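Local coordinates for DUF4785 domain-containing protein (PDB 4KH9) that is of unknown function but binds calcium and consists of three domains, the last two related to the immunoglobulin-like E-set group, at residues Phe159-Leu164 with His186-Glu191; Ser65-Gly70 with Gly249-Arg254; Val166-Leu171 with Thr259-Ser264. All coordinates share one frame; numbering follows the deposited sequence.

Contact 1: Phe159-Leu164 with His186-Glu191; sequences FSITYL and HNDITE
His186 meets Tyr163 as an antiparallel hydrogen-bonded pair between strands 178-186 and 163-168. Tyr163 N gives its hydrogen to His186 O at 2.9 Å. His186 N returns a nearly straight bond to Tyr163 O, also 2.9 Å (178° at the hydrogen). The two side chains lie on the same face of the sheet. His186 CB sits over one face of the tyrosine ring, 3.8 Å from its centroid, in a CH-pi contact. The Tyr163 torsion sets this up: CG stands between backbone N and carbonyl carbon (chi1 59°). The imidazole then lies obliquely to the phenol, with planes at 42°. His186 O also receives the CA-H of Thr162, CA to O 3.2 Å.

Next comes Asn187. Its ND2 donates to Thr162 OG1 at 2.8 Å, with the hydroxyl close to the amide plane. Thr162 OG1 is also bonded to Tyr192 OH. Asn187 OD1 takes Ile189 N, closing an Asx turn, and Thr190 N, three residues on, in an Asx motif. The two come from opposite faces of the amide plane. Asp188 adds a side contact: its OD1 lies 3.3 Å from Ile161 CD1, and the two side chains meet roughly at right angles.

The amide of Asn187 is thus gripped at both ends. This fixes its rotation and ties the turn after strand 178-186 to the chain entering the neighbouring strand.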
# COMPACT_ATOMS: atom_id res chain seq x y z
N PHE A 159 4.05 -13.46 19.81
CA PHE A 159 4.86 -13.12 20.97
C PHE A 159 6.37 -13.14 20.66
O PHE A 159 7.18 -13.05 21.58
CB PHE A 159 4.49 -14.05 22.14
CG PHE A 159 3.06 -13.83 22.56
CD1 PHE A 159 2.69 -12.69 23.28
CD2 PHE A 159 2.07 -14.77 22.27
CE1 PHE A 159 1.37 -12.49 23.67
CE2 PHE A 159 0.75 -14.57 22.66
CZ PHE A 159 0.41 -13.42 23.36
N SER A 160 6.72 -13.15 19.37
CA SER A 160 8.11 -13.03 18.91
C SER A 160 8.57 -11.58 18.94
O SER A 160 7.77 -10.68 18.67
CB SER A 160 8.25 -13.58 17.50
OG SER A 160 9.60 -13.42 17.08
N ILE A 161 9.85 -11.36 19.25
CA ILE A 161 10.42 -9.99 19.25
C ILE A 161 11.15 -9.79 17.88
O ILE A 161 11.74 -8.74 17.65
CB ILE A 161 11.33 -9.72 20.48
CG1 ILE A 161 12.56 -10.66 20.50
CG2 ILE A 161 10.51 -9.84 21.79
CD1 ILE A 161 13.77 -10.24 21.43
N THR A 162 11.07 -10.78 16.97
CA THR A 162 11.68 -10.72 15.63
C THR A 162 10.66 -10.18 14.65
O THR A 162 9.56 -10.74 14.50
CB THR A 162 12.25 -12.07 15.16
OG1 THR A 162 13.29 -12.47 16.04
CG2 THR A 162 12.83 -11.99 13.73
N TYR A 163 11.00 -9.05 14.00
CA TYR A 163 10.09 -8.45 13.04
C TYR A 163 10.82 -8.05 11.77
O TYR A 163 12.04 -7.87 11.77
CB TYR A 163 9.36 -7.24 13.64
CG TYR A 163 10.27 -6.14 14.11
CD1 TYR A 163 10.69 -5.13 13.25
CD2 TYR A 163 10.69 -6.08 15.45
CE1 TYR A 163 11.49 -4.08 13.69
CE2 TYR A 163 11.51 -5.04 15.90
CZ TYR A 163 11.89 -4.04 15.02
OH TYR A 163 12.69 -3.00 15.44
N LEU A 164 10.04 -7.90 10.70
CA LEU A 164 10.52 -7.43 9.41
C LEU A 164 10.04 -6.02 9.24
O LEU A 164 8.85 -5.77 9.42
CB LEU A 164 10.00 -8.31 8.27
CG LEU A 164 10.46 -7.94 6.86
CD1 LEU A 164 11.94 -8.25 6.67
CD2 LEU A 164 9.63 -8.62 5.82
N HIS A 186 14.87 -7.41 12.14
CA HIS A 186 15.32 -7.01 13.47
C HIS A 186 14.91 -7.96 14.60
O HIS A 186 13.86 -8.61 14.57
CB HIS A 186 14.74 -5.63 13.82
CG HIS A 186 15.12 -4.52 12.88
ND1 HIS A 186 16.39 -3.97 12.89
CD2 HIS A 186 14.37 -3.87 11.97
CE1 HIS A 186 16.37 -3.02 11.97
NE2 HIS A 186 15.16 -2.90 11.41
N ASN A 187 15.74 -7.94 15.65
CA ASN A 187 15.64 -8.60 16.95
C ASN A 187 16.64 -7.86 17.83
O ASN A 187 17.81 -7.78 17.45
CB ASN A 187 15.92 -10.11 16.82
CG ASN A 187 15.84 -10.87 18.11
OD1 ASN A 187 16.67 -10.71 19.01
ND2 ASN A 187 14.88 -11.77 18.21
N ASP A 188 16.21 -7.23 18.94
CA ASP A 188 17.14 -6.41 19.74
C ASP A 188 18.20 -7.25 20.53
O ASP A 188 19.09 -6.66 21.15
CB ASP A 188 16.40 -5.45 20.68
CG ASP A 188 15.55 -6.05 21.78
OD1 ASP A 188 15.22 -7.27 21.70
OD2 ASP A 188 15.16 -5.30 22.70
N ILE A 189 18.16 -8.59 20.45
CA ILE A 189 19.12 -9.45 21.13
C ILE A 189 20.05 -10.18 20.15
O ILE A 189 21.20 -10.45 20.49
CB ILE A 189 18.35 -10.48 22.00
N THR A 190 19.54 -10.51 18.94
CA THR A 190 20.24 -11.28 17.91
C THR A 190 20.54 -10.45 16.64
O THR A 190 19.70 -9.67 16.17
CB THR A 190 19.38 -12.50 17.52
OG1 THR A 190 18.96 -13.22 18.68
CG2 THR A 190 20.08 -13.45 16.57
N GLU A 191 21.71 -10.69 16.05
CA GLU A 191 22.15 -10.08 14.80
C GLU A 191 22.07 -11.16 13.73
O GLU A 191 22.76 -12.19 13.84
CB GLU A 191 23.58 -9.48 14.91
CG GLU A 191 23.70 -8.27 15.84
CD GLU A 191 23.03 -6.98 15.40
OE1 GLU A 191 23.13 -6.62 14.21
OE2 GLU A 191 22.45 -6.30 16.28

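Contact 2: Ser65-Gly70 with Gly249-Arg254; sequences STLAPG and GQEIIR
Ser65 and Ile252 bring the two backbones closest, with Ser65 CA 6.2 Å from Ile252 CA. Segment 65-70 leaves the end of strand 62-65 as a loop. Segment 249-254 carries the start of strand 251-264. The backbones do not pair as a sheet, and three waters join them instead. One water receives Arg254 N and donates to Ile252 O, and it also bonds Ser65 OG. A second donates to both Thr66 O and Ile252 O, so two waters grip that one carbonyl. The third donates to Leu67 O and, at 2.6 Å from the water oxygen, to Glu251 OE1.

Leu67 makes the main apolar contact. Its CG is anti to the carbonyl carbon (chi1 -60°). CD1 continues the extended chain, and the other branch, CD2, turns to the strand. There CD2 lies 3.4 Å from Ile252 O and 3.6 Å from Ile253 CD1. The Leu67 and Ile253 side chains cross at about a right angle. Glu251 OE1 flanks the same methyl. Ser65 is a smaller partner: its OG touches Arg254 CB at 3.7 Å, and its CB rests against Ile252 CG2.

The far end of Arg254 leads away from the loop, to salt bridges with Asp243 and Glu51. Its side chain passes about 7 Å from a bound calcium ion. Leucine packing and three bridging waters here join a loop of the N-terminal domain to the last strand of the central E-set domain.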
# COMPACT_ATOMS: atom_id res chain seq x y z
N SER A 65 6.80 -22.31 10.92
CA SER A 65 7.93 -21.96 11.78
C SER A 65 7.56 -20.81 12.71
O SER A 65 7.04 -19.79 12.28
CB SER A 65 9.15 -21.60 10.93
OG SER A 65 8.88 -20.47 10.12
N THR A 66 7.75 -21.03 14.01
CA THR A 66 7.45 -20.05 15.03
C THR A 66 8.69 -19.85 15.88
O THR A 66 9.49 -20.76 16.03
CB THR A 66 6.19 -20.47 15.85
OG1 THR A 66 6.52 -21.58 16.67
CG2 THR A 66 4.96 -20.78 14.97
N LEU A 67 8.83 -18.66 16.47
CA LEU A 67 9.96 -18.30 17.32
C LEU A 67 9.52 -18.06 18.78
O LEU A 67 10.38 -17.94 19.68
CB LEU A 67 10.65 -17.03 16.77
CG LEU A 67 11.21 -17.15 15.34
CD1 LEU A 67 11.72 -15.81 14.85
CD2 LEU A 67 12.30 -18.27 15.26
N ALA A 68 8.21 -18.00 19.01
CA ALA A 68 7.72 -17.85 20.38
C ALA A 68 6.47 -18.67 20.58
O ALA A 68 5.79 -18.98 19.60
CB ALA A 68 7.46 -16.39 20.69
N PRO A 69 6.10 -19.00 21.83
CA PRO A 69 4.86 -19.76 22.02
C PRO A 69 3.63 -18.92 21.66
O PRO A 69 3.68 -17.67 21.61
CB PRO A 69 4.89 -20.11 23.51
CG PRO A 69 5.73 -19.07 24.15
CD PRO A 69 6.77 -18.71 23.12
N GLY A 70 2.53 -19.61 21.39
CA GLY A 70 1.25 -18.95 21.14
C GLY A 70 1.11 -18.22 19.83
O GLY A 70 0.36 -17.24 19.76
N GLY A 249 20.83 -20.78 14.30
CA GLY A 249 21.04 -22.03 15.01
C GLY A 249 20.20 -23.09 14.33
O GLY A 249 20.35 -23.32 13.12
N GLN A 250 19.28 -23.69 15.09
CA GLN A 250 18.35 -24.71 14.60
C GLN A 250 16.95 -24.09 14.33
O GLN A 250 15.99 -24.82 14.08
CB GLN A 250 18.25 -25.86 15.62
CG GLN A 250 17.83 -25.44 17.03
CD GLN A 250 17.65 -26.63 17.94
OE1 GLN A 250 16.57 -27.23 18.01
NE2 GLN A 250 18.71 -27.00 18.64
N GLU A 251 16.85 -22.75 14.36
CA GLU A 251 15.59 -22.05 14.17
C GLU A 251 15.47 -21.37 12.81
O GLU A 251 16.37 -20.66 12.38
CB GLU A 251 15.41 -20.97 15.25
CG GLU A 251 15.34 -21.50 16.66
CD GLU A 251 15.22 -20.36 17.65
OE1 GLU A 251 14.07 -19.92 17.91
OE2 GLU A 251 16.27 -19.87 18.13
N ILE A 252 14.33 -21.58 12.16
CA ILE A 252 13.94 -20.94 10.91
C ILE A 252 13.33 -19.58 11.27
O ILE A 252 12.41 -19.50 12.10
CB ILE A 252 12.97 -21.83 10.07
CG1 ILE A 252 13.55 -23.24 9.74
CG2 ILE A 252 12.44 -21.12 8.82
CD1 ILE A 252 14.68 -23.33 8.72
N ILE A 253 13.88 -18.52 10.66
CA ILE A 253 13.40 -17.15 10.80
C ILE A 253 12.73 -16.81 9.48
O ILE A 253 13.40 -16.65 8.45
CB ILE A 253 14.50 -16.12 11.20
CG1 ILE A 253 15.61 -16.68 12.17
CG2 ILE A 253 13.91 -14.77 11.62
CD1 ILE A 253 15.24 -16.99 13.56
N ARG A 254 11.41 -16.74 9.50
CA ARG A 254 10.64 -16.44 8.29
C ARG A 254 9.72 -15.27 8.54
O ARG A 254 8.93 -15.29 9.49
CB ARG A 254 9.83 -17.67 7.85
CG ARG A 254 8.90 -17.40 6.70
CD ARG A 254 9.41 -17.86 5.37
NE ARG A 254 8.44 -17.62 4.30
CZ ARG A 254 7.61 -18.54 3.80
NH1 ARG A 254 7.61 -19.78 4.28
NH2 ARG A 254 6.78 -18.22 2.82
O HOH W 1 10.08 -18.05 11.65
O HOH W 2 11.23 -21.39 13.59
O HOH W 3 13.13 -17.98 19.43

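Contact 3: Val166-Leu171 with Thr259-Ser264; sequences VETDSL and TAFSYS
Leu171 and Ser262 join the two segments by a backbone bond at the place where the first strand of the central domain changes partners. This is consistent with an immunoglobulin-like sandwich, in which the first strand starts in one sheet and crosses to run parallel to the last strand. Strand 163-168 pairs with 178-186, whereas 172-174 lies parallel to 251-264. The short segments 166-168 and 259-264 already run almost in the same direction, 9° apart, their axes 7.4 Å apart at closest approach.

The close part is at the crossing. Ser262 N donates to Leu171 O at 2.7 Å, almost straight (177°). The same oxygen lies 3.4 Å from Phe261 CA. Further back the packing is looser but buried, through side chains alone. Val166 CG2 stands between its backbone N and carbonyl carbon, which aims it at Thr259 CB, 3.9 Å away. Thr168 CG2 and Thr259 CG2 are 4.2 Å apart. Thr259 OG1 turns to another partner, the backbone O of Asn42.

The outer side is partly exposed. Glu167 and Leu171 both direct CB away from strand 259-264, and Leu171 meets that strand through its carbonyl. Ser262 OG bonds Lys358, which belongs to the C-terminal domain family. The turn itself is pinned by Thr168 OG1, which donates to Ser170 O at 2.6 Å and is also bonded to Asn42 ND2.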
# COMPACT_ATOMS: atom_id res chain seq x y z
N VAL A 166 9.70 -2.79 6.54
CA VAL A 166 9.72 -2.42 5.12
C VAL A 166 9.22 -0.99 4.97
O VAL A 166 8.38 -0.54 5.76
CB VAL A 166 8.90 -3.38 4.23
CG1 VAL A 166 9.39 -4.82 4.35
CG2 VAL A 166 7.39 -3.29 4.52
N GLU A 167 9.72 -0.29 3.96
CA GLU A 167 9.26 1.08 3.62
C GLU A 167 9.74 1.47 2.22
O GLU A 167 10.73 0.92 1.76
CB GLU A 167 9.70 2.14 4.64
CG GLU A 167 11.19 2.28 4.82
CD GLU A 167 11.62 3.47 5.66
OE1 GLU A 167 11.30 4.62 5.27
OE2 GLU A 167 12.29 3.26 6.69
N THR A 168 9.07 2.44 1.58
CA THR A 168 9.52 2.96 0.28
C THR A 168 9.96 4.42 0.51
O THR A 168 9.62 5.00 1.54
CB THR A 168 8.47 2.79 -0.81
OG1 THR A 168 7.29 3.51 -0.48
CG2 THR A 168 8.11 1.33 -1.07
N ASP A 169 10.79 4.98 -0.38
CA ASP A 169 11.35 6.34 -0.19
C ASP A 169 10.28 7.44 -0.36
O ASP A 169 10.53 8.60 -0.02
CB ASP A 169 12.52 6.60 -1.14
CG ASP A 169 12.27 6.46 -2.64
OD1 ASP A 169 11.37 5.69 -3.03
OD2 ASP A 169 13.07 6.99 -3.41
N SER A 170 9.09 7.08 -0.88
CA SER A 170 7.98 8.01 -1.09
C SER A 170 6.67 7.26 -0.94
O SER A 170 6.65 6.02 -1.01
CB SER A 170 8.09 8.67 -2.46
OG SER A 170 6.97 9.50 -2.74
N LEU A 171 5.58 8.03 -0.70
CA LEU A 171 4.22 7.50 -0.56
C LEU A 171 3.54 7.50 -1.89
O LEU A 171 2.59 6.74 -2.10
CB LEU A 171 3.39 8.37 0.42
CG LEU A 171 3.71 8.32 1.90
CD1 LEU A 171 2.89 9.34 2.63
CD2 LEU A 171 3.35 7.00 2.48
N THR A 259 3.71 -3.08 2.19
CA THR A 259 3.51 -1.65 2.43
C THR A 259 2.89 -1.08 1.15
O THR A 259 3.12 -1.57 0.05
CB THR A 259 4.71 -0.86 2.98
OG1 THR A 259 4.13 0.30 3.61
CG2 THR A 259 5.74 -0.46 1.90
N ALA A 260 2.00 -0.10 1.35
CA ALA A 260 1.24 0.52 0.27
C ALA A 260 1.90 1.80 -0.20
O ALA A 260 2.54 2.52 0.56
CB ALA A 260 -0.19 0.82 0.75
N PHE A 261 1.70 2.10 -1.47
CA PHE A 261 2.14 3.35 -2.07
C PHE A 261 1.18 3.68 -3.19
O PHE A 261 0.50 2.80 -3.72
CB PHE A 261 3.62 3.31 -2.54
CG PHE A 261 3.93 2.32 -3.63
CD1 PHE A 261 4.33 1.01 -3.32
CD2 PHE A 261 3.89 2.71 -4.97
CE1 PHE A 261 4.66 0.11 -4.33
CE2 PHE A 261 4.24 1.81 -5.98
CZ PHE A 261 4.63 0.52 -5.65
N SER A 262 1.05 4.97 -3.49
CA SER A 262 0.15 5.46 -4.54
C SER A 262 0.94 5.68 -5.82
O SER A 262 2.10 6.07 -5.77
CB SER A 262 -0.52 6.75 -4.09
OG SER A 262 -1.36 7.26 -5.12
N TYR A 263 0.28 5.48 -6.97
CA TYR A 263 0.94 5.67 -8.27
C TYR A 263 0.01 6.37 -9.26
O TYR A 263 -1.16 6.00 -9.33
CB TYR A 263 1.40 4.31 -8.82
CG TYR A 263 1.94 4.34 -10.23
CD1 TYR A 263 3.22 4.78 -10.49
CD2 TYR A 263 1.14 3.96 -11.32
CE1 TYR A 263 3.73 4.80 -11.79
CE2 TYR A 263 1.65 3.97 -12.62
CZ TYR A 263 2.95 4.39 -12.84
OH TYR A 263 3.47 4.44 -14.11
N SER A 264 0.52 7.31 -10.08
CA SER A 264 -0.33 7.94 -11.11
C SER A 264 0.42 8.16 -12.43
O SER A 264 1.64 8.16 -12.48
CB SER A 264 -0.91 9.26 -10.61
OG SER A 264 0.09 10.25 -10.44

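Contacts 1 and 2 sit side by side, with centres about 11 Å apart, at the end of the central domain that faces the N-terminal domain. They touch directly: Phe159 CD2 lies 3.4 Å from Pro69 O, and Thr162 CG2 lies 3.7 Å from Ile253 CG2. Contact 3 is farther along the same two strands. Its centre is about 24 Å from that of contact 1, through strand 163-168, and about 30 Å from that of contact 2, through strand 251-264. The side chain of the calcium-site residue Asp198 is about 8 Å from that of Arg254 in contact 2 and about 11 Å from that of Val166 in contact 3.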